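Local coordinates for protein acyl-CoA dehydrogenase FadE3 (Mycobacterium smegmatis, PDB 4IV6) that belongs to the acyl-CoA dehydrogenase family of flavoproteins and is modelled as a four-chain assembly with bound dihydroflavine-adenine dinucleotide, at residues 37-42 and 208-213; 21-26 and 78-83; 195-200 and 212-217; 163-168 and 189-194. All blocks are in the same frame, centred on the assembly; numbering follows the deposited sequence.

Contact 1 of 4, residues 37-42 and 208-213; sequences NTYPEE and GVESCE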
loop_
_atom_site.group_PDB
_atom_site.type_symbol
_atom_site.label_atom_id
_atom_site.label_comp_id
_atom_site.label_asym_id
_atom_site.label_seq_id
_atom_site.Cartn_x
_atom_site.Cartn_y
_atom_site.Cartn_z
ATOM N N ASN B 37 -6.630 30.055 14.606
ATOM C CA ASN B 37 -5.304 30.465 14.130
ATOM C C ASN B 37 -4.650 31.505 15.038
ATOM O O ASN B 37 -4.004 32.422 14.556
ATOM C CB ASN B 37 -5.370 30.981 12.687
ATOM C CG ASN B 37 -4.004 31.043 12.029
ATOM O OD1 ASN B 37 -3.162 30.182 12.242
ATOM N ND2 ASN B 37 -3.786 32.058 11.221
ATOM N N THR B 38 -4.813 31.341 16.356
ATOM C CA THR B 38 -4.293 32.290 17.336
ATOM C C THR B 38 -2.850 31.971 17.659
ATOM O O THR B 38 -2.493 30.822 17.912
ATOM C CB THR B 38 -5.165 32.255 18.621
ATOM O OG1 THR B 38 -6.512 32.559 18.267
ATOM C CG2 THR B 38 -4.660 33.240 19.698
ATOM N N TYR B 39 -1.994 32.981 17.647
ATOM C CA TYR B 39 -0.585 32.736 17.947
ATOM C C TYR B 39 -0.505 32.372 19.428
ATOM O O TYR B 39 -1.042 33.085 20.252
ATOM C CB TYR B 39 0.291 33.939 17.611
ATOM C CG TYR B 39 1.710 33.795 18.112
ATOM C CD1 TYR B 39 2.610 32.906 17.509
ATOM C CD2 TYR B 39 2.137 34.523 19.214
ATOM C CE1 TYR B 39 3.914 32.767 17.997
ATOM C CE2 TYR B 39 3.425 34.408 19.695
ATOM C CZ TYR B 39 4.310 33.530 19.089
ATOM O OH TYR B 39 5.598 33.432 19.599
ATOM N N PRO B 40 0.094 31.206 19.764
ATOM C CA PRO B 40 0.051 30.759 21.159
ATOM C C PRO B 40 1.151 31.409 22.012
ATOM O O PRO B 40 2.131 30.766 22.398
ATOM C CB PRO B 40 0.236 29.254 21.048
ATOM C CG PRO B 40 1.055 29.073 19.825
ATOM C CD PRO B 40 0.723 30.209 18.888
ATOM N N GLU B 41 0.975 32.685 22.298
ATOM C CA GLU B 41 2.010 33.455 22.941
ATOM C C GLU B 41 2.340 32.948 24.350
ATOM O O GLU B 41 3.503 32.821 24.700
ATOM C CB GLU B 41 1.635 34.928 22.943
ATOM C CG GLU B 41 2.744 35.788 23.504
ATOM C CD GLU B 41 2.410 37.246 23.540
ATOM O OE1 GLU B 41 1.217 37.624 23.527
ATOM O OE2 GLU B 41 3.371 38.020 23.597
ATOM N N GLU B 42 1.324 32.605 25.131
ATOM C CA GLU B 42 1.523 32.110 26.489
ATOM C C GLU B 42 2.250 30.759 26.501
ATOM O O GLU B 42 3.190 30.559 27.265
ATOM C CB GLU B 42 0.179 31.999 27.227
ATOM N N GLY B 208 -1.495 28.588 14.064
ATOM C CA GLY B 208 -0.876 29.291 15.212
ATOM C C GLY B 208 0.485 29.896 14.886
ATOM O O GLY B 208 0.713 31.087 15.149
ATOM N N VAL B 209 1.374 29.074 14.325
ATOM C CA VAL B 209 2.667 29.513 13.748
ATOM C C VAL B 209 2.508 30.110 12.353
ATOM O O VAL B 209 1.912 29.490 11.473
ATOM C CB VAL B 209 3.645 28.318 13.644
ATOM C CG1 VAL B 209 4.854 28.629 12.750
ATOM C CG2 VAL B 209 4.103 27.930 15.040
ATOM N N GLU B 210 3.070 31.301 12.150
ATOM C CA GLU B 210 2.998 31.975 10.859
ATOM C C GLU B 210 4.048 31.409 9.901
ATOM O O GLU B 210 5.118 31.033 10.335
ATOM C CB GLU B 210 3.136 33.493 11.025
ATOM C CG GLU B 210 4.548 34.059 11.242
ATOM C CD GLU B 210 5.135 33.866 12.640
ATOM O OE1 GLU B 210 4.525 33.167 13.487
ATOM O OE2 GLU B 210 6.222 34.430 12.901
ATOM N N SER B 211 3.693 31.299 8.619
ATOM C CA SER B 211 4.639 31.101 7.531
ATOM C C SER B 211 4.432 32.217 6.541
ATOM O O SER B 211 3.287 32.512 6.184
ATOM C CB SER B 211 4.440 29.750 6.861
ATOM O OG SER B 211 4.795 28.729 7.805
ATOM N N CYS B 212 5.524 32.833 6.115
ATOM C CA CYS B 212 5.463 34.100 5.400
ATOM C C CYS B 212 6.249 34.194 4.102
ATOM O O CYS B 212 7.264 33.502 3.906
ATOM C CB CYS B 212 5.987 35.196 6.325
ATOM S SG CYS B 212 5.134 35.301 7.920
ATOM N N GLU B 213 5.776 35.085 3.243
ATOM C CA GLU B 213 6.570 35.594 2.149
ATOM C C GLU B 213 7.462 36.740 2.621
ATOM O O GLU B 213 7.012 37.620 3.348
ATOM C CB GLU B 213 5.705 36.068 0.991
ATOM C CG GLU B 213 6.519 36.371 -0.262
ATOM C CD GLU B 213 5.639 36.847 -1.413
ATOM O OE1 GLU B 213 5.712 38.022 -1.838
ATOM O OE2 GLU B 213 4.810 36.035 -1.835
#
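The ring of Tyr39 meets Gly208 at its edge: the glycine carbonyl O lies in the ring plane, 3.5 Å from CD1 of Tyr39. Glu210 approaches the same ring obliquely, and Arg163 makes a cation-pi contact with it. With CG anti to the backbone N of Tyr39 (chi1 171°), the ring extends along the Gly208 side, and CD1 comes to the carbonyl. The other flat group, the Asn37 amide, uses its oxygen. Gly208 N donates to Asn37 OD1 at 2.9 Å in a nearly straight bond, 173° at the hydrogen, with the donor tilted 23° from the amide carbonyl plane. Asn37 is well chosen because it ends a helix in a Schellman motif, where a positive phi is needed and asparagine tolerates it better than most residues with a side chain. The short link between helices 30-35 and 41-50 meets the loop that leads into strand 211-216 of the middle domain; Pro40 is at the N-cap position of helix 41-50 and centres an inverse gamma turn. Gly208, whose phi is positive, has a backbone conformation that suits glycine, and with no side chain it lies close to Thr38 O and Pro40 CD. Its CA is 3.5 Å from Thr38 O, and its O receives a CA-H...O contact of 3.5 Å from Tyr39 CA, while Pro40 CD packs 3.8 Å from that O. The carboxylate of Glu210 turns mainly to Arg163 through a salt bridge, and farther along the same segment Ser211 touches the bound dihydroflavine-adenine dinucleotide.

Contact 2 of 4, residues 21-26 and 78-83; sequences FVEKQV and LARGWM
Glu23 OE2 is gripped by both terminal nitrogens of Arg80, NH2 at 2.8 Å and NH1 at 3.0 Å. This is an end-on salt bridge in which two nitrogens share one oxygen, and both reach it from the same face of the carboxylate. The oxygen lies near the guanidinium plane, but the two flat groups are turned 40° against each other; NH2 arrives on the anti side and NH1 from well above the carboxylate plane. Arg80 spans the gap because its chain is extended from CG to NE, whereas Glu23 bends at chi2 (-65°) to bring its acid back toward the neighbouring helix. Beside the salt bridge, helices 9-26 and 68-81 come close at Val22 and Gly81, whose CA atoms are 5.4 Å apart. Val22 CG1 presses on Gly81 CA at 3.4 Å, tighter than usual for two carbons; with no side chain at Gly81, this methyl can rest directly on the backbone. Val26 CG1 reaches Trp82 CB, 4.1 Å away, where the chain leaves the helix. At the other end Leu78 CD2 meets the edge of the Phe21 ring in its plane, 4.0 Å from CE2, while Val26 CG2, from the same helix as Phe21, sits over one face of that ring toward its rim. Branched and aromatic side chains fill the buried interface of these two N-terminal-domain helices. The Glu23 acid lies between Arg80 and Lys27, whose like charges are close; both form salt bridges to OE2 and would be expected to stabilise its ionised form, while Glu262 of helix 234-270 also pairs with Arg80.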
loop_
_atom_site.group_PDB
_atom_site.type_symbol
_atom_site.label_atom_id
_atom_site.label_comp_id
_atom_site.label_asym_id
_atom_site.label_seq_id
_atom_site.Cartn_x
_atom_site.Cartn_y
_atom_site.Cartn_z
ATOM N N PHE B 21 3.719 19.653 30.584
ATOM C CA PHE B 21 3.327 20.919 29.962
ATOM C C PHE B 21 2.295 20.652 28.876
ATOM O O PHE B 21 1.293 21.361 28.772
ATOM C CB PHE B 21 4.571 21.597 29.376
ATOM C CG PHE B 21 4.303 22.651 28.327
ATOM C CD1 PHE B 21 3.762 23.864 28.666
ATOM C CD2 PHE B 21 4.706 22.456 27.021
ATOM C CE1 PHE B 21 3.547 24.845 27.694
ATOM C CE2 PHE B 21 4.505 23.431 26.049
ATOM C CZ PHE B 21 3.942 24.626 26.391
ATOM N N VAL B 22 2.515 19.586 28.111
ATOM C CA VAL B 22 1.588 19.230 27.041
ATOM C C VAL B 22 0.233 18.793 27.626
ATOM O O VAL B 22 -0.802 19.287 27.195
ATOM C CB VAL B 22 2.201 18.199 26.090
ATOM C CG1 VAL B 22 1.129 17.489 25.249
ATOM C CG2 VAL B 22 3.222 18.874 25.214
ATOM N N GLU B 23 0.258 17.899 28.604
ATOM C CA GLU B 23 -0.952 17.419 29.227
ATOM C C GLU B 23 -1.731 18.517 29.966
ATOM O O GLU B 23 -2.916 18.599 29.811
ATOM C CB GLU B 23 -0.658 16.266 30.192
ATOM C CG GLU B 23 -0.127 15.002 29.530
ATOM C CD GLU B 23 -1.165 14.387 28.613
ATOM O OE1 GLU B 23 -2.247 14.064 29.094
ATOM O OE2 GLU B 23 -0.901 14.304 27.398
ATOM N N LYS B 24 -1.056 19.364 30.736
ATOM C CA LYS B 24 -1.757 20.324 31.612
ATOM C C LYS B 24 -2.006 21.688 30.969
ATOM O O LYS B 24 -3.022 22.335 31.238
ATOM C CB LYS B 24 -0.977 20.544 32.899
ATOM C CG LYS B 24 -0.575 19.276 33.651
ATOM C CD LYS B 24 -1.761 18.491 34.154
ATOM C CE LYS B 24 -1.316 17.197 34.862
ATOM N NZ LYS B 24 -0.508 17.445 36.088
ATOM N N GLN B 25 -1.089 22.130 30.114
ATOM C CA GLN B 25 -1.190 23.480 29.549
ATOM C C GLN B 25 -1.591 23.497 28.090
ATOM O O GLN B 25 -2.393 24.321 27.690
ATOM C CB GLN B 25 0.107 24.253 29.793
ATOM C CG GLN B 25 0.608 24.100 31.230
ATOM C CD GLN B 25 1.721 25.052 31.614
ATOM O OE1 GLN B 25 1.672 26.228 31.311
ATOM N NE2 GLN B 25 2.722 24.544 32.314
ATOM N N VAL B 26 -1.053 22.602 27.274
ATOM C CA VAL B 26 -1.344 22.653 25.843
ATOM C C VAL B 26 -2.721 22.095 25.499
ATOM O O VAL B 26 -3.561 22.780 24.890
ATOM C CB VAL B 26 -0.283 21.908 25.007
ATOM C CG1 VAL B 26 -0.640 21.952 23.529
ATOM C CG2 VAL B 26 1.076 22.529 25.247
ATOM N N LEU B 78 6.346 17.638 22.319
ATOM C CA LEU B 78 5.722 18.885 21.896
ATOM C C LEU B 78 4.736 18.642 20.775
ATOM O O LEU B 78 3.576 19.104 20.844
ATOM C CB LEU B 78 6.782 19.884 21.453
ATOM C CG LEU B 78 7.588 20.561 22.542
ATOM C CD1 LEU B 78 8.646 21.412 21.901
ATOM C CD2 LEU B 78 6.693 21.419 23.413
ATOM N N ALA B 79 5.187 17.900 19.757
ATOM C CA ALA B 79 4.352 17.635 18.566
ATOM C C ALA B 79 3.150 16.776 18.844
ATOM O O ALA B 79 2.094 16.967 18.224
ATOM C CB ALA B 79 5.169 17.041 17.431
ATOM N N ARG B 80 3.296 15.836 19.778
ATOM C CA ARG B 80 2.189 15.076 20.265
ATOM C C ARG B 80 1.046 15.984 20.753
ATOM O O ARG B 80 -0.121 15.757 20.430
ATOM C CB ARG B 80 2.674 14.153 21.369
ATOM C CG ARG B 80 1.625 13.273 22.027
ATOM C CD ARG B 80 2.299 12.528 23.193
ATOM N NE ARG B 80 1.275 11.966 24.055
ATOM C CZ ARG B 80 0.722 12.563 25.100
ATOM N NH1 ARG B 80 -0.216 11.909 25.740
ATOM N NH2 ARG B 80 1.148 13.721 25.576
ATOM N N GLY B 81 1.381 17.022 21.514
ATOM C CA GLY B 81 0.355 17.989 21.932
ATOM C C GLY B 81 -0.151 18.876 20.797
ATOM O O GLY B 81 -1.348 19.076 20.625
ATOM N N TRP B 82 0.768 19.411 20.019
ATOM C CA TRP B 82 0.426 20.312 18.919
ATOM C C TRP B 82 1.647 20.471 18.031
ATOM O O TRP B 82 2.660 21.020 18.474
ATOM C CB TRP B 82 -0.035 21.671 19.445
ATOM C CG TRP B 82 -0.625 22.616 18.453
ATOM C CD1 TRP B 82 -0.985 22.360 17.154
ATOM C CD2 TRP B 82 -0.982 23.979 18.704
ATOM N NE1 TRP B 82 -1.553 23.485 16.597
ATOM C CE2 TRP B 82 -1.544 24.495 17.519
ATOM C CE3 TRP B 82 -0.881 24.814 19.823
ATOM C CZ2 TRP B 82 -1.996 25.808 17.417
ATOM C CZ3 TRP B 82 -1.335 26.121 19.710
ATOM C CH2 TRP B 82 -1.884 26.597 18.514
ATOM N N MET B 83 1.544 19.966 16.792
ATOM C CA MET B 83 2.666 19.953 15.857
ATOM C C MET B 83 3.299 21.342 15.768
ATOM O O MET B 83 4.526 21.482 15.722
ATOM C CB MET B 83 2.192 19.503 14.468
ATOM C CG MET B 83 3.316 19.317 13.449
ATOM S SD MET B 83 2.719 18.898 11.790
ATOM C CE MET B 83 2.081 20.482 11.248
#

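Contact 3 of 4, residues 195-200 and 212-217; sequences FDVSRD and CELNFT
Phe195 keeps CG anti to its own N (chi1 177°), and Phe216 turns CG anti to its carbonyl carbon (chi1 -61°); the two rings are thereby laid side by side, pointing the same way. Phe216 CE1 sits over one face of the Phe195 ring, offset toward its rim and 3.5 Å from CG of Phe195, with the planes inclined by 34°. Leu214 CD1 adds to this patch at 3.9 Å from Phe195 CE1, and Val197 continues it. Asp196 and Asn215 form an antiparallel hydrogen-bonded pair, bonded both ways. A beta bulge follows: Ser198 and Arg199 both stand opposite Glu213, and Ser198 N bonds Glu213 O at 2.7 Å while its side chain turns to the partner strand. There it reaches between Asp196, Arg199, Glu213 and Asn215 of the polar face. Asn215 ND2 donates to Ser198 OG at 2.9 Å, almost straight, and to Glu213 OE1; Ser198 OG donates to Asp196 OD2. The Arg199-Glu213 salt bridge is modelled doubtfully short. Strand 148-159 pairs with the other edge of 211-216. The hairpin's largely apolar face, with Asp200 at its end held by Arg162, packs on strand 166-172, while mutual bonding fixes the polar groups' rotations.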
loop_
_atom_site.group_PDB
_atom_site.type_symbol
_atom_site.label_atom_id
_atom_site.label_comp_id
_atom_site.label_asym_id
_atom_site.label_seq_id
_atom_site.Cartn_x
_atom_site.Cartn_y
_atom_site.Cartn_z
ATOM N N PHE B 195 13.839 44.768 4.379
ATOM C CA PHE B 195 13.488 43.362 4.607
ATOM C C PHE B 195 12.026 43.357 5.059
ATOM O O PHE B 195 11.734 43.689 6.211
ATOM C CB PHE B 195 14.426 42.782 5.685
ATOM C CG PHE B 195 14.149 41.354 6.093
ATOM C CD1 PHE B 195 13.072 40.623 5.607
ATOM C CD2 PHE B 195 14.959 40.770 7.036
ATOM C CE1 PHE B 195 12.836 39.332 6.031
ATOM C CE2 PHE B 195 14.742 39.478 7.465
ATOM C CZ PHE B 195 13.670 38.758 6.956
ATOM N N ASP B 196 11.128 42.978 4.163
ATOM C CA ASP B 196 9.703 42.994 4.441
ATOM C C ASP B 196 9.203 41.577 4.695
ATOM O O ASP B 196 9.512 40.643 3.933
ATOM C CB ASP B 196 8.965 43.602 3.245
ATOM C CG ASP B 196 7.464 43.744 3.471
ATOM O OD1 ASP B 196 7.025 44.414 4.388
ATOM O OD2 ASP B 196 6.700 43.171 2.703
ATOM N N VAL B 197 8.473 41.416 5.793
ATOM C CA VAL B 197 7.784 40.164 6.105
ATOM C C VAL B 197 6.344 40.408 5.704
ATOM O O VAL B 197 5.591 41.151 6.355
ATOM C CB VAL B 197 7.926 39.768 7.576
ATOM C CG1 VAL B 197 7.230 38.439 7.831
ATOM C CG2 VAL B 197 9.393 39.638 7.916
ATOM N N SER B 198 5.987 39.806 4.583
ATOM C CA SER B 198 5.022 40.432 3.685
ATOM C C SER B 198 3.619 39.987 3.958
ATOM O O SER B 198 2.696 40.820 3.855
ATOM C CB SER B 198 5.385 40.228 2.186
ATOM O OG SER B 198 6.734 40.595 1.882
ATOM N N ARG B 199 3.413 38.710 4.273
ATOM C CA ARG B 199 2.052 38.252 4.694
ATOM C C ARG B 199 2.077 36.824 5.260
ATOM O O ARG B 199 3.009 36.084 4.936
ATOM C CB ARG B 199 1.074 38.289 3.517
ATOM C CG ARG B 199 1.300 37.188 2.494
ATOM C CD ARG B 199 0.565 37.457 1.206
ATOM N NE ARG B 199 1.025 36.582 0.142
ATOM C CZ ARG B 199 2.182 36.726 -0.499
ATOM N NH1 ARG B 199 3.023 37.715 -0.194
ATOM N NH2 ARG B 199 2.507 35.865 -1.454
ATOM N N ASP B 200 1.133 36.498 6.135
ATOM C CA ASP B 200 0.943 35.134 6.664
ATOM C C ASP B 200 0.197 34.294 5.647
ATOM O O ASP B 200 -0.876 34.680 5.232
ATOM C CB ASP B 200 0.118 35.146 7.933
ATOM C CG ASP B 200 0.854 35.782 9.098
ATOM O OD1 ASP B 200 2.020 36.216 8.909
ATOM O OD2 ASP B 200 0.268 35.853 10.203
ATOM N N CYS B 212 5.524 32.833 6.115
ATOM C CA CYS B 212 5.463 34.100 5.400
ATOM C C CYS B 212 6.249 34.194 4.102
ATOM O O CYS B 212 7.264 33.502 3.906
ATOM C CB CYS B 212 5.987 35.196 6.325
ATOM S SG CYS B 212 5.134 35.301 7.920
ATOM N N GLU B 213 5.776 35.085 3.243
ATOM C CA GLU B 213 6.570 35.594 2.149
ATOM C C GLU B 213 7.462 36.740 2.621
ATOM O O GLU B 213 7.012 37.620 3.348
ATOM C CB GLU B 213 5.705 36.068 0.991
ATOM C CG GLU B 213 6.519 36.371 -0.262
ATOM C CD GLU B 213 5.639 36.847 -1.413
ATOM O OE1 GLU B 213 5.712 38.022 -1.838
ATOM O OE2 GLU B 213 4.810 36.035 -1.835
ATOM N N LEU B 214 8.721 36.673 2.219
ATOM C CA LEU B 214 9.726 37.684 2.481
ATOM C C LEU B 214 10.155 38.369 1.183
ATOM O O LEU B 214 10.457 37.705 0.193
ATOM C CB LEU B 214 10.980 37.075 3.069
ATOM C CG LEU B 214 10.871 36.049 4.193
ATOM C CD1 LEU B 214 12.276 35.699 4.662
ATOM C CD2 LEU B 214 10.015 36.546 5.339
ATOM N N ASN B 215 10.276 39.690 1.227
ATOM C CA ASN B 215 10.734 40.471 0.089
ATOM C C ASN B 215 11.859 41.390 0.509
ATOM O O ASN B 215 11.695 42.138 1.453
ATOM C CB ASN B 215 9.551 41.249 -0.485
ATOM C CG ASN B 215 8.676 40.365 -1.324
ATOM O OD1 ASN B 215 9.034 40.042 -2.458
ATOM N ND2 ASN B 215 7.543 39.960 -0.797
ATOM N N PHE B 216 13.001 41.279 -0.172
ATOM C CA PHE B 216 14.176 42.092 0.070
ATOM C C PHE B 216 14.352 43.094 -1.072
ATOM O O PHE B 216 14.458 42.707 -2.259
ATOM C CB PHE B 216 15.402 41.209 0.141
ATOM C CG PHE B 216 15.343 40.201 1.231
ATOM C CD1 PHE B 216 15.785 40.529 2.508
ATOM C CD2 PHE B 216 14.820 38.966 1.007
ATOM C CE1 PHE B 216 15.747 39.607 3.536
ATOM C CE2 PHE B 216 14.746 38.030 2.029
ATOM C CZ PHE B 216 15.206 38.358 3.292
ATOM N N THR B 217 14.330 44.371 -0.711
ATOM C CA THR B 217 14.570 45.474 -1.637
ATOM C C THR B 217 15.727 46.293 -1.134
ATOM O O THR B 217 15.606 46.973 -0.135
ATOM C CB THR B 217 13.327 46.360 -1.708
ATOM O OG1 THR B 217 12.181 45.534 -1.972
ATOM C CG2 THR B 217 13.470 47.397 -2.788
#

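Contact 4 of 4, residues 163-168 and 189-194; sequences RSDLVA and VEKVPG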
loop_
_atom_site.group_PDB
_atom_site.type_symbol
_atom_site.label_atom_id
_atom_site.label_comp_id
_atom_site.label_asym_id
_atom_site.label_seq_id
_atom_site.Cartn_x
_atom_site.Cartn_y
_atom_site.Cartn_z
ATOM N N ARG B 163 8.001 36.426 14.130
ATOM C CA ARG B 163 8.455 36.331 15.522
ATOM C C ARG B 163 9.985 36.168 15.622
ATOM O O ARG B 163 10.538 36.378 16.686
ATOM C CB ARG B 163 7.801 35.135 16.230
ATOM C CG ARG B 163 6.261 35.064 16.327
ATOM C CD ARG B 163 5.628 36.404 16.458
ATOM N NE ARG B 163 4.201 36.488 16.800
ATOM C CZ ARG B 163 3.127 36.158 16.062
ATOM N NH1 ARG B 163 3.182 35.475 14.896
ATOM N NH2 ARG B 163 1.935 36.477 16.567
ATOM N N SER B 164 10.657 35.766 14.531
ATOM C CA SER B 164 12.100 35.567 14.529
ATOM C C SER B 164 12.835 36.819 14.059
ATOM O O SER B 164 12.630 37.280 12.930
ATOM C CB SER B 164 12.504 34.407 13.620
ATOM O OG SER B 164 11.944 33.196 14.071
ATOM N N ASP B 165 13.711 37.358 14.892
ATOM C CA ASP B 165 14.453 38.528 14.462
ATOM C C ASP B 165 15.872 38.254 13.946
ATOM O O ASP B 165 16.608 39.197 13.664
ATOM C CB ASP B 165 14.423 39.576 15.558
ATOM C CG ASP B 165 13.056 40.263 15.641
ATOM O OD1 ASP B 165 12.193 40.065 14.738
ATOM O OD2 ASP B 165 12.839 41.004 16.598
ATOM N N LEU B 166 16.233 36.978 13.803
ATOM C CA LEU B 166 17.415 36.596 13.012
ATOM C C LEU B 166 17.001 35.551 12.003
ATOM O O LEU B 166 16.355 34.573 12.349
ATOM C CB LEU B 166 18.522 36.042 13.887
ATOM C CG LEU B 166 19.823 35.619 13.192
ATOM C CD1 LEU B 166 20.549 36.830 12.633
ATOM C CD2 LEU B 166 20.689 34.875 14.173
ATOM N N VAL B 167 17.366 35.762 10.748
ATOM C CA VAL B 167 16.990 34.843 9.675
ATOM C C VAL B 167 18.280 34.383 8.985
ATOM O O VAL B 167 19.106 35.206 8.581
ATOM C CB VAL B 167 16.008 35.537 8.700
ATOM C CG1 VAL B 167 15.700 34.639 7.504
ATOM C CG2 VAL B 167 14.720 35.919 9.419
ATOM N N ALA B 168 18.490 33.078 8.942
ATOM C CA ALA B 168 19.588 32.497 8.197
ATOM C C ALA B 168 19.153 32.381 6.734
ATOM O O ALA B 168 18.385 31.497 6.359
ATOM C CB ALA B 168 19.975 31.143 8.761
ATOM N N VAL B 189 20.749 37.478 8.794
ATOM C CA VAL B 189 20.099 38.748 8.508
ATOM C C VAL B 189 19.141 39.145 9.621
ATOM O O VAL B 189 18.213 38.400 9.948
ATOM C CB VAL B 189 19.288 38.594 7.207
ATOM C CG1 VAL B 189 18.581 39.893 6.829
ATOM C CG2 VAL B 189 20.239 38.155 6.099
ATOM N N GLU B 190 19.363 40.322 10.179
ATOM C CA GLU B 190 18.423 40.925 11.100
ATOM C C GLU B 190 17.322 41.703 10.342
ATOM O O GLU B 190 17.385 41.887 9.126
ATOM C CB GLU B 190 19.163 41.862 12.082
ATOM C CG GLU B 190 20.290 41.158 12.810
ATOM C CD GLU B 190 20.989 42.043 13.834
ATOM O OE1 GLU B 190 20.686 43.243 13.941
ATOM O OE2 GLU B 190 21.842 41.530 14.537
ATOM N N LYS B 191 16.322 42.156 11.079
ATOM C CA LYS B 191 15.203 42.901 10.509
ATOM C C LYS B 191 15.601 44.352 10.125
ATOM O O LYS B 191 15.247 45.308 10.801
ATOM C CB LYS B 191 14.021 42.885 11.481
ATOM C CG LYS B 191 13.409 41.502 11.738
ATOM C CD LYS B 191 12.670 40.973 10.522
ATOM C CE LYS B 191 12.303 39.496 10.634
ATOM N NZ LYS B 191 11.247 39.258 11.640
ATOM N N VAL B 192 16.333 44.486 9.024
ATOM C CA VAL B 192 16.860 45.746 8.551
ATOM C C VAL B 192 15.893 46.428 7.559
ATOM O O VAL B 192 14.983 45.781 7.028
ATOM C CB VAL B 192 18.224 45.534 7.873
ATOM C CG1 VAL B 192 19.186 44.907 8.866
ATOM C CG2 VAL B 192 18.092 44.658 6.630
ATOM N N PRO B 193 16.085 47.734 7.323
ATOM C CA PRO B 193 15.284 48.414 6.320
ATOM C C PRO B 193 15.398 47.694 4.972
ATOM O O PRO B 193 16.482 47.290 4.586
ATOM C CB PRO B 193 15.889 49.841 6.288
ATOM C CG PRO B 193 16.384 50.037 7.693
ATOM C CD PRO B 193 16.951 48.674 8.061
ATOM N N GLY B 194 14.275 47.450 4.318
ATOM C CA GLY B 194 14.290 46.761 3.033
ATOM C C GLY B 194 13.931 45.278 3.152
ATOM O O GLY B 194 13.766 44.601 2.144
HETATM O O HOH W 1 16.263 41.979 13.915
#
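Lys191 leans across to Ser164 and Asp165, its CB pointing toward their segment. The next atom, CG, lies 3.5 Å from Asp165 OD1; the chain then bends at chi2 (-70°), and CE comes 3.2 Å from Ser164 O. A second bend at chi4 sets NZ 2.7 Å from Ser164 O, its main bond here, made from above the carbonyl plane. NZ also forms a weak salt bridge of 3.3 Å with Asp165 OD1, and Ala161 O is a further acceptor. A long, flexible lysine suits this place, since one ammonium can serve two backbone carbonyls and a carboxylate. The backbone of Lys191 is tied in too: a water accepts from its N and donates to Asp165 O, bridging the two chain segments near the Val167-Val189 pair. These valines form an antiparallel hydrogen-bonded pair, with Val167 N to Val189 O at 2.9 Å and Val189 N to Val167 O at 2.8 Å. Beta-branched valine fits an extended strand, and both pack on Phe195. Glu190 carries its acid away to Tyr111. The pairing belongs to the beta hairpin of strands 166-172 and 184-190, in a sheet that strand 122-125 extends within the beta-rich middle domain of the acyl-CoA dehydrogenase fold.

Overall arrangement
Contact 2 is the buried one, a helix pair inside the N-terminal domain held by apolar packing with a salt bridge beside it; contacts 1, 3 and 4 are partly buried. Contact 1 joins the two domains: Pro40 and Gly208 pack on Trp82 of contact 2, while Glu210 and Tyr39 meet Arg163 of contact 4. Contacts 1 and 3 both use strand 211-216. Contacts 3 and 4, with centres about 10 Å apart, join strands of two beta hairpins of the middle domain, whose sheets meet through Phe195 against Val167 and Val189. Contact 2 touches neither hairpin. Backbone pairing dominates the hairpins, whereas contact 1 relies on a glycine and one hydrogen bond to an asparagine side chain.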